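Local atomic coordinates of Alr1010 protein (Nostoc, PDB entry 3URG), a protein that probably binds calcium ions, as a cyanobacterial member of the CcbP family. Residues 32-36 and 37-41; 55-59 and 60-64; 131-134 and 135-139. All coordinates share one frame; numbering follows the deposited sequence.

Contact 1 (32-36 and 37-41); sequences HRIET and EIIVD
Ile34 and Ile39 lie side by side and point the same way, with Ile34 CG2 3.7 Å from Ile39 CG1. Ile38 meets the other branch of Ile34 through its CD1. Ile34 O takes two backbone N-H groups. Ile39 N gives the straighter bond, at 2.9 Å from Ile34 O with an N-H...O angle of 166°. Ile38 N comes to the same Ile34 O from above the carbonyl plane, at 3.1 Å and 137°. This shared acceptor marks the change from alpha-helical to wider pi-type turns at the C-terminal end of helix 28-39. One residue earlier the spacing is still alpha-helical: Glu37 N bonds to Arg33 O. The wider spacing continues with Val40 N, which donates to Glu35 O at 3.0 Å. Val40 then leaves the helix with a positive phi. A water closes the end by donating to both Glu35 O and Val40 O. His32 O is also doubly used. Thr36 N and Thr36 OG1 reach it from opposite faces of its plane, with OG1 3.0 Å from His32 O. Thr36 CG2 meanwhile rests over one face of the His32 ring, toward the rim. Glu37 runs extended beyond CG and brings its carboxylate beside the aliphatic part of Arg33, with Glu37 CD 3.8 Å from Arg33 CG. Their charged ends do not meet. The Arg33 chain bends at chi3 (56°), and its NE forms a salt bridge with Asp135 OD1 of helix 127-141.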
loop_
_atom_site.group_PDB
_atom_site.type_symbol
_atom_site.label_atom_id
_atom_site.label_comp_id
_atom_site.label_asym_id
_atom_site.label_seq_id
_atom_site.Cartn_x
_atom_site.Cartn_y
_atom_site.Cartn_z
ATOM N N HIS A 32 16.930 -0.406 5.798
ATOM C CA HIS A 32 17.520 0.894 6.134
ATOM C C HIS A 32 16.531 2.017 5.848
ATOM O O HIS A 32 16.371 2.941 6.642
ATOM C CB HIS A 32 18.801 1.130 5.329
ATOM C CG HIS A 32 19.459 2.446 5.606
ATOM N ND1 HIS A 32 20.115 2.716 6.788
ATOM C CD2 HIS A 32 19.589 3.559 4.843
ATOM C CE1 HIS A 32 20.606 3.942 6.747
ATOM N NE2 HIS A 32 20.294 4.477 5.580
ATOM N N ARG A 33 15.876 1.934 4.698
ATOM C CA ARG A 33 14.960 2.984 4.281
ATOM C C ARG A 33 13.744 3.025 5.208
ATOM O O ARG A 33 13.288 4.098 5.612
ATOM C CB ARG A 33 14.526 2.772 2.830
ATOM C CG ARG A 33 13.532 3.800 2.338
ATOM C CD ARG A 33 13.492 3.835 0.808
ATOM N NE ARG A 33 13.199 2.528 0.221
ATOM C CZ ARG A 33 14.051 1.859 -0.549
ATOM N NH1 ARG A 33 15.242 2.380 -0.818
ATOM N NH2 ARG A 33 13.718 0.677 -1.050
ATOM N N ILE A 34 13.218 1.854 5.548
ATOM C CA ILE A 34 12.075 1.800 6.457
ATOM C C ILE A 34 12.442 2.395 7.815
ATOM O O ILE A 34 11.682 3.173 8.395
ATOM C CB ILE A 34 11.579 0.363 6.656
ATOM C CG1 ILE A 34 10.869 -0.125 5.386
ATOM C CG2 ILE A 34 10.644 0.285 7.877
ATOM C CD1 ILE A 34 10.669 -1.620 5.348
ATOM N N GLU A 35 13.612 2.015 8.319
ATOM C CA GLU A 35 14.092 2.509 9.605
ATOM C C GLU A 35 14.254 4.034 9.641
ATOM O O GLU A 35 13.819 4.692 10.593
ATOM C CB GLU A 35 15.441 1.858 9.943
ATOM C CG GLU A 35 16.142 2.511 11.117
ATOM C CD GLU A 35 17.509 1.895 11.398
ATOM O OE1 GLU A 35 18.470 2.661 11.611
ATOM O OE2 GLU A 35 17.619 0.651 11.393
ATOM N N THR A 36 14.882 4.592 8.607
ATOM C CA THR A 36 15.351 5.972 8.671
ATOM C C THR A 36 14.388 6.977 8.058
ATOM O O THR A 36 14.443 8.169 8.380
ATOM C CB THR A 36 16.765 6.139 8.023
ATOM O OG1 THR A 36 16.687 5.891 6.616
ATOM C CG2 THR A 36 17.735 5.174 8.635
ATOM N N GLU A 37 13.541 6.500 7.163
ATOM C CA GLU A 37 12.623 7.346 6.419
ATOM C C GLU A 37 11.204 7.156 6.897
ATOM O O GLU A 37 10.473 8.081 6.891
ATOM C CB GLU A 37 12.760 7.151 4.915
ATOM C CG GLU A 37 14.177 7.228 4.447
ATOM C CD GLU A 37 14.310 7.445 2.975
ATOM O OE1 GLU A 37 13.365 7.940 2.374
ATOM O OE2 GLU A 37 15.365 7.124 2.411
ATOM N N ILE A 38 10.855 5.974 7.355
ATOM C CA ILE A 38 9.476 5.657 7.646
ATOM C C ILE A 38 8.916 5.444 9.041
ATOM O O ILE A 38 7.745 5.756 9.299
ATOM C CB ILE A 38 9.033 4.390 6.881
ATOM C CG1 ILE A 38 9.373 4.479 5.408
ATOM C CG2 ILE A 38 7.583 4.132 7.072
ATOM C CD1 ILE A 38 9.059 3.256 4.655
ATOM N N ILE A 39 9.685 4.678 9.792
ATOM C CA ILE A 39 9.435 4.413 11.168
ATOM C C ILE A 39 10.045 5.501 12.027
ATOM O O ILE A 39 9.391 6.042 12.865
ATOM C CB ILE A 39 9.956 3.049 11.557
ATOM C CG1 ILE A 39 9.214 1.963 10.802
ATOM C CG2 ILE A 39 9.810 2.844 13.010
ATOM C CD1 ILE A 39 7.819 1.875 11.126
ATOM N N VAL A 40 11.290 5.855 11.756
ATOM C CA VAL A 40 11.937 6.965 12.437
ATOM C C VAL A 40 11.838 6.748 13.956
ATOM O O VAL A 40 12.245 5.738 14.432
ATOM C CB VAL A 40 11.450 8.304 11.946
ATOM C CG1 VAL A 40 12.336 9.366 12.395
ATOM C CG2 VAL A 40 11.423 8.324 10.477
ATOM N N ASP A 41 11.277 7.682 14.699
ATOM C CA ASP A 41 11.167 7.530 16.145
ATOM C C ASP A 41 9.904 6.848 16.654
ATOM O O ASP A 41 9.645 6.850 17.823
ATOM C CB ASP A 41 11.350 8.859 16.842
ATOM C CG ASP A 41 12.699 9.428 16.625
ATOM O OD1 ASP A 41 13.638 8.675 16.528
ATOM O OD2 ASP A 41 12.838 10.636 16.548
HETATM O O HOH W 1 13.608 3.769 13.205
#

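Contact 2 (55-59 and 60-64); sequences YLDDT and LEFPF. With NA (sodium ion), chain C.
Leu60 folds back against the last turn of the helix and meets Leu56. Its N donates to Leu56 O at 3.0 Å, and its CG lies 3.2 Å from the same Leu56 O. With CG turned away from its own carbonyl carbon (chi1 -61°), the Leu60 side chain lies against Leu56 O, and CD1 comes near Leu56 CB. This is the tight, buried side, and Ala132 and Ile133 of helix 127-141 pack on Leu60 there. Thr59 adds a second link within the helix end. Its OG1 donates to Tyr55 O at 2.7 Å from above the carbonyl plane, while Thr59 N bonds to the same oxygen. OG1 also lies over one face of the Tyr55 ring, toward the rim.

Leu60 is the first residue to leave helical geometry after helix 45-59, and the chain then runs as a loop into strand 64-72. The C-terminal turn of the helix and this loop together form a sodium site. Asp57 O binds the sodium ion at 2.5 Å and Leu60 O at 2.6 Å. Three waters supply the other ligands, so the site is well hydrated. One is held by Asp57 OD2, another by Asp58 O, and the third accepts from Phe62 N. Asp57 therefore holds the ion directly through its backbone and indirectly through its carboxylate. Its OD2 also lies at the edge of the Phe62 ring, 3.7 Å from CE2, with the carboxylate and ring planes 45° apart. On this looser side a further water, not bound to the ion, donates to Thr59 O and to Glu61 OE2. Glu61 N turns instead to Thr129 OG1.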
loop_
_atom_site.group_PDB
_atom_site.type_symbol
_atom_site.label_atom_id
_atom_site.label_comp_id
_atom_site.label_asym_id
_atom_site.label_seq_id
_atom_site.Cartn_x
_atom_site.Cartn_y
_atom_site.Cartn_z
ATOM N N TYR A 55 4.365 8.285 4.750
ATOM C CA TYR A 55 5.397 7.939 3.779
ATOM C C TYR A 55 4.761 7.623 2.416
ATOM O O TYR A 55 5.162 8.170 1.392
ATOM C CB TYR A 55 6.286 6.789 4.269
ATOM C CG TYR A 55 7.211 6.222 3.198
ATOM C CD1 TYR A 55 8.395 6.869 2.840
ATOM C CD2 TYR A 55 6.898 5.031 2.557
ATOM C CE1 TYR A 55 9.243 6.335 1.864
ATOM C CE2 TYR A 55 7.735 4.494 1.588
ATOM C CZ TYR A 55 8.898 5.143 1.246
ATOM O OH TYR A 55 9.702 4.575 0.275
ATOM N N LEU A 56 3.763 6.769 2.410
ATOM C CA LEU A 56 3.120 6.362 1.192
ATOM C C LEU A 56 2.420 7.522 0.502
ATOM O O LEU A 56 2.533 7.708 -0.682
ATOM C CB LEU A 56 2.153 5.234 1.472
ATOM C CG LEU A 56 2.747 3.879 1.792
ATOM C CD1 LEU A 56 1.747 2.932 2.224
ATOM C CD2 LEU A 56 3.526 3.334 0.690
ATOM N N ASP A 57 1.757 8.330 1.290
ATOM C CA ASP A 57 1.101 9.520 0.779
ATOM C C ASP A 57 2.108 10.461 0.155
ATOM O O ASP A 57 1.799 11.135 -0.807
ATOM C CB ASP A 57 0.360 10.272 1.875
ATOM C CG ASP A 57 -0.673 11.242 1.314
ATOM O OD1 ASP A 57 -1.045 12.199 2.027
ATOM O OD2 ASP A 57 -1.116 11.043 0.162
ATOM N N ASP A 58 3.301 10.530 0.727
ATOM C CA ASP A 58 4.341 11.407 0.208
ATOM C C ASP A 58 5.060 10.858 -1.018
ATOM O O ASP A 58 5.482 11.619 -1.880
ATOM C CB ASP A 58 5.376 11.663 1.293
ATOM C CG ASP A 58 5.413 13.103 1.716
ATOM O OD1 ASP A 58 6.008 13.917 0.972
ATOM O OD2 ASP A 58 4.836 13.417 2.781
ATOM N N THR A 59 5.204 9.538 -1.081
ATOM C CA THR A 59 6.111 8.908 -2.034
ATOM C C THR A 59 5.410 8.352 -3.287
ATOM O O THR A 59 5.975 8.370 -4.374
ATOM C CB THR A 59 6.910 7.801 -1.341
ATOM O OG1 THR A 59 7.420 8.304 -0.092
ATOM C CG2 THR A 59 8.078 7.310 -2.221
ATOM N N LEU A 60 4.189 7.851 -3.131
ATOM C CA LEU A 60 3.413 7.388 -4.282
ATOM C C LEU A 60 3.052 8.609 -5.118
ATOM O O LEU A 60 2.638 9.604 -4.578
ATOM C CB LEU A 60 2.140 6.681 -3.817
ATOM C CG LEU A 60 2.331 5.434 -2.955
ATOM C CD1 LEU A 60 0.979 4.889 -2.462
ATOM C CD2 LEU A 60 3.102 4.364 -3.728
ATOM N N GLU A 61 3.210 8.554 -6.432
ATOM C CA GLU A 61 2.827 9.706 -7.252
ATOM C C GLU A 61 1.420 9.568 -7.827
ATOM O O GLU A 61 1.233 8.910 -8.835
ATOM C CB GLU A 61 3.844 9.929 -8.372
ATOM C CG GLU A 61 5.142 10.560 -7.882
ATOM C CD GLU A 61 4.920 11.932 -7.252
ATOM O OE1 GLU A 61 4.099 12.715 -7.786
ATOM O OE2 GLU A 61 5.567 12.224 -6.221
ATOM N N PHE A 62 0.435 10.190 -7.183
ATOM C CA PHE A 62 -0.955 10.089 -7.634
ATOM C C PHE A 62 -1.279 11.116 -8.734
ATOM O O PHE A 62 -0.756 12.225 -8.718
ATOM C CB PHE A 62 -1.920 10.307 -6.470
ATOM C CG PHE A 62 -1.691 9.395 -5.302
ATOM C CD1 PHE A 62 -1.974 8.043 -5.393
ATOM C CD2 PHE A 62 -1.237 9.901 -4.097
ATOM C CE1 PHE A 62 -1.782 7.204 -4.304
ATOM C CE2 PHE A 62 -1.040 9.066 -3.004
ATOM C CZ PHE A 62 -1.310 7.720 -3.112
ATOM N N PRO A 63 -2.161 10.755 -9.678
ATOM C CA PRO A 63 -2.824 9.457 -9.753
ATOM C C PRO A 63 -2.005 8.527 -10.615
ATOM O O PRO A 63 -1.197 8.984 -11.396
ATOM C CB PRO A 63 -4.139 9.776 -10.483
ATOM C CG PRO A 63 -3.934 11.166 -11.112
ATOM C CD PRO A 63 -2.556 11.631 -10.795
ATOM N N PHE A 64 -2.196 7.227 -10.464
ATOM C CA PHE A 64 -1.540 6.285 -11.355
ATOM C C PHE A 64 -2.505 5.146 -11.639
ATOM O O PHE A 64 -3.519 4.993 -10.956
ATOM C CB PHE A 64 -0.189 5.788 -10.788
ATOM C CG PHE A 64 -0.301 5.027 -9.482
ATOM C CD1 PHE A 64 -0.508 3.655 -9.475
ATOM C CD2 PHE A 64 -0.158 5.684 -8.268
ATOM C CE1 PHE A 64 -0.597 2.953 -8.276
ATOM C CE2 PHE A 64 -0.239 4.996 -7.072
ATOM C CZ PHE A 64 -0.462 3.628 -7.075
HETATM NA NA NA C . 1.681 11.618 -3.290
HETATM O O HOH W 2 -0.419 13.032 -1.978
HETATM O O HOH W 3 3.782 13.393 -3.310
HETATM O O HOH W 4 7.672 10.500 -4.899
HETATM O O HOH W 5 0.762 12.776 -5.613
#

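Contact 3 (131-134 and 135-139); sequences EAIA and DWLYW
Four successive backbone bonds join 131-134 to 135-139 in regular alpha-helical spacing, from Asp135 N to Glu131 O through to Tyr138 N to Ala134 O. The bond from Leu137 N to Ile133 O is almost straight, at 2.9 Å and 176°, and lies in the carbonyl plane. The side chains of Ile133 and Leu137 lie side by side, pointing the same way, with Ile133 CG2 3.9 Å from Leu137 CD1. A chi1 of -65° sets Leu137 CG beside its backbone N, and it lies 3.3 Å from Ile133 O.

Glu131 and Asp135 also run alongside each other, one turn apart. Glu131 CG is 4.1 Å from Asp135 OD1. The two carboxylates stay separate, with Glu131 OE1 4.7 Å from Asp135 OD1. Asp135 is buried, but both its oxygens are paired: OD1 with Arg33 and OD2 with Arg30. These two positive charges would be expected to stabilise the ionised carboxylate and offset the nearby Glu131. Tyr138 carries its hydroxyl away from this turn to Glu31 OE2 and Asp27 N.

Other parts of the fold cover helix 127-141. Helix 28-39 meets Ala134, Tyr138 and Trp139. Helix 45-59 packs on Ala132, and its Trp52 makes edge-to-face contacts with both Trp136 and Trp139. The loop leading to strand 64-72 lies along the Ala132 and Ile133 side.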
loop_
_atom_site.group_PDB
_atom_site.type_symbol
_atom_site.label_atom_id
_atom_site.label_comp_id
_atom_site.label_asym_id
_atom_site.label_seq_id
_atom_site.Cartn_x
_atom_site.Cartn_y
_atom_site.Cartn_z
ATOM N N GLU A 131 8.962 1.762 -6.031
ATOM C CA GLU A 131 9.757 1.463 -4.843
ATOM C C GLU A 131 8.924 1.462 -3.554
ATOM O O GLU A 131 9.025 0.535 -2.738
ATOM C CB GLU A 131 10.913 2.455 -4.726
ATOM C CG GLU A 131 11.833 2.193 -3.544
ATOM C CD GLU A 131 12.994 3.156 -3.527
ATOM O OE1 GLU A 131 12.887 4.199 -2.850
ATOM O OE2 GLU A 131 14.008 2.873 -4.203
ATOM N N ALA A 132 8.103 2.494 -3.374
ATOM C CA ALA A 132 7.278 2.610 -2.166
ATOM C C ALA A 132 6.281 1.462 -2.072
ATOM O O ALA A 132 6.053 0.906 -1.009
ATOM C CB ALA A 132 6.554 3.947 -2.131
ATOM N N ILE A 133 5.672 1.101 -3.189
ATOM C CA ILE A 133 4.788 -0.059 -3.169
ATOM C C ILE A 133 5.538 -1.340 -2.792
ATOM O O ILE A 133 5.059 -2.127 -1.971
ATOM C CB ILE A 133 4.071 -0.250 -4.517
ATOM C CG1 ILE A 133 3.088 0.903 -4.753
ATOM C CG2 ILE A 133 3.309 -1.569 -4.516
ATOM C CD1 ILE A 133 2.413 0.851 -6.139
ATOM N N ALA A 134 6.709 -1.547 -3.401
ATOM C CA ALA A 134 7.563 -2.690 -3.077
ATOM C C ALA A 134 7.994 -2.717 -1.602
ATOM O O ALA A 134 8.131 -3.790 -1.007
ATOM C CB ALA A 134 8.788 -2.702 -3.979
ATOM N N ASP A 135 8.225 -1.544 -1.020
ATOM C CA ASP A 135 8.627 -1.468 0.390
ATOM C C ASP A 135 7.479 -1.968 1.259
ATOM O O ASP A 135 7.678 -2.687 2.253
ATOM C CB ASP A 135 8.961 -0.028 0.786
ATOM C CG ASP A 135 10.344 0.423 0.323
ATOM O OD1 ASP A 135 10.573 1.650 0.320
ATOM O OD2 ASP A 135 11.200 -0.423 -0.034
ATOM N N TRP A 136 6.268 -1.565 0.896
ATOM C CA TRP A 136 5.090 -1.955 1.674
ATOM C C TRP A 136 4.850 -3.459 1.532
ATOM O O TRP A 136 4.629 -4.156 2.517
ATOM C CB TRP A 136 3.856 -1.151 1.221
ATOM C CG TRP A 136 2.564 -1.609 1.858
ATOM C CD1 TRP A 136 1.457 -2.076 1.214
ATOM C CD2 TRP A 136 2.260 -1.650 3.261
ATOM N NE1 TRP A 136 0.481 -2.398 2.121
ATOM C CE2 TRP A 136 0.946 -2.149 3.388
ATOM C CE3 TRP A 136 2.971 -1.316 4.419
ATOM C CZ2 TRP A 136 0.323 -2.319 4.625
ATOM C CZ3 TRP A 136 2.339 -1.482 5.662
ATOM C CH2 TRP A 136 1.038 -1.986 5.748
ATOM N N LEU A 137 4.896 -3.959 0.298
ATOM C CA LEU A 137 4.793 -5.399 0.061
ATOM C C LEU A 137 5.871 -6.184 0.823
ATOM O O LEU A 137 5.614 -7.268 1.358
ATOM C CB LEU A 137 4.870 -5.695 -1.440
ATOM C CG LEU A 137 3.684 -5.130 -2.227
ATOM C CD1 LEU A 137 3.817 -5.384 -3.734
ATOM C CD2 LEU A 137 2.392 -5.727 -1.687
ATOM N N TYR A 138 7.077 -5.626 0.883
ATOM C CA TYR A 138 8.158 -6.255 1.630
ATOM C C TYR A 138 7.858 -6.323 3.131
ATOM O O TYR A 138 8.039 -7.359 3.764
ATOM C CB TYR A 138 9.476 -5.507 1.381
ATOM C CG TYR A 138 10.591 -5.917 2.326
ATOM C CD1 TYR A 138 10.902 -5.145 3.438
ATOM C CD2 TYR A 138 11.350 -7.063 2.088
ATOM C CE1 TYR A 138 11.926 -5.520 4.315
ATOM C CE2 TYR A 138 12.378 -7.436 2.951
ATOM C CZ TYR A 138 12.656 -6.664 4.064
ATOM O OH TYR A 138 13.679 -7.036 4.923
ATOM N N TRP A 139 7.415 -5.205 3.695
ATOM C CA TRP A 139 7.032 -5.141 5.102
ATOM C C TRP A 139 6.036 -6.257 5.458
ATOM O O TRP A 139 6.189 -6.947 6.473
ATOM C CB TRP A 139 6.455 -3.743 5.388
ATOM C CG TRP A 139 5.775 -3.532 6.720
ATOM C CD1 TRP A 139 4.472 -3.789 7.020
ATOM C CD2 TRP A 139 6.349 -2.944 7.897
ATOM N NE1 TRP A 139 4.205 -3.427 8.322
ATOM C CE2 TRP A 139 5.340 -2.899 8.875
ATOM C CE3 TRP A 139 7.626 -2.464 8.222
ATOM C CZ2 TRP A 139 5.568 -2.405 10.159
ATOM C CZ3 TRP A 139 7.843 -1.969 9.491
ATOM C CH2 TRP A 139 6.823 -1.943 10.442
#

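The contacts follow one another along the chain, at the end of helix 28-39, at the end of helix 45-59 with the loop into strand 64-72, and within helix 127-141. Contacts 1 and 2 have centres about 17 Å apart, contacts 1 and 3 about 13 Å, and contacts 2 and 3 about 12 Å. Tyr55 links all three: its ring touches Ile38, and its hydroxyl probably bonds to Asp135 OD1, which also takes Arg33. The three helices therefore pack together although the strands of the antiparallel sheet lie between the second and third in sequence. The sodium site lies in contact 2 alone.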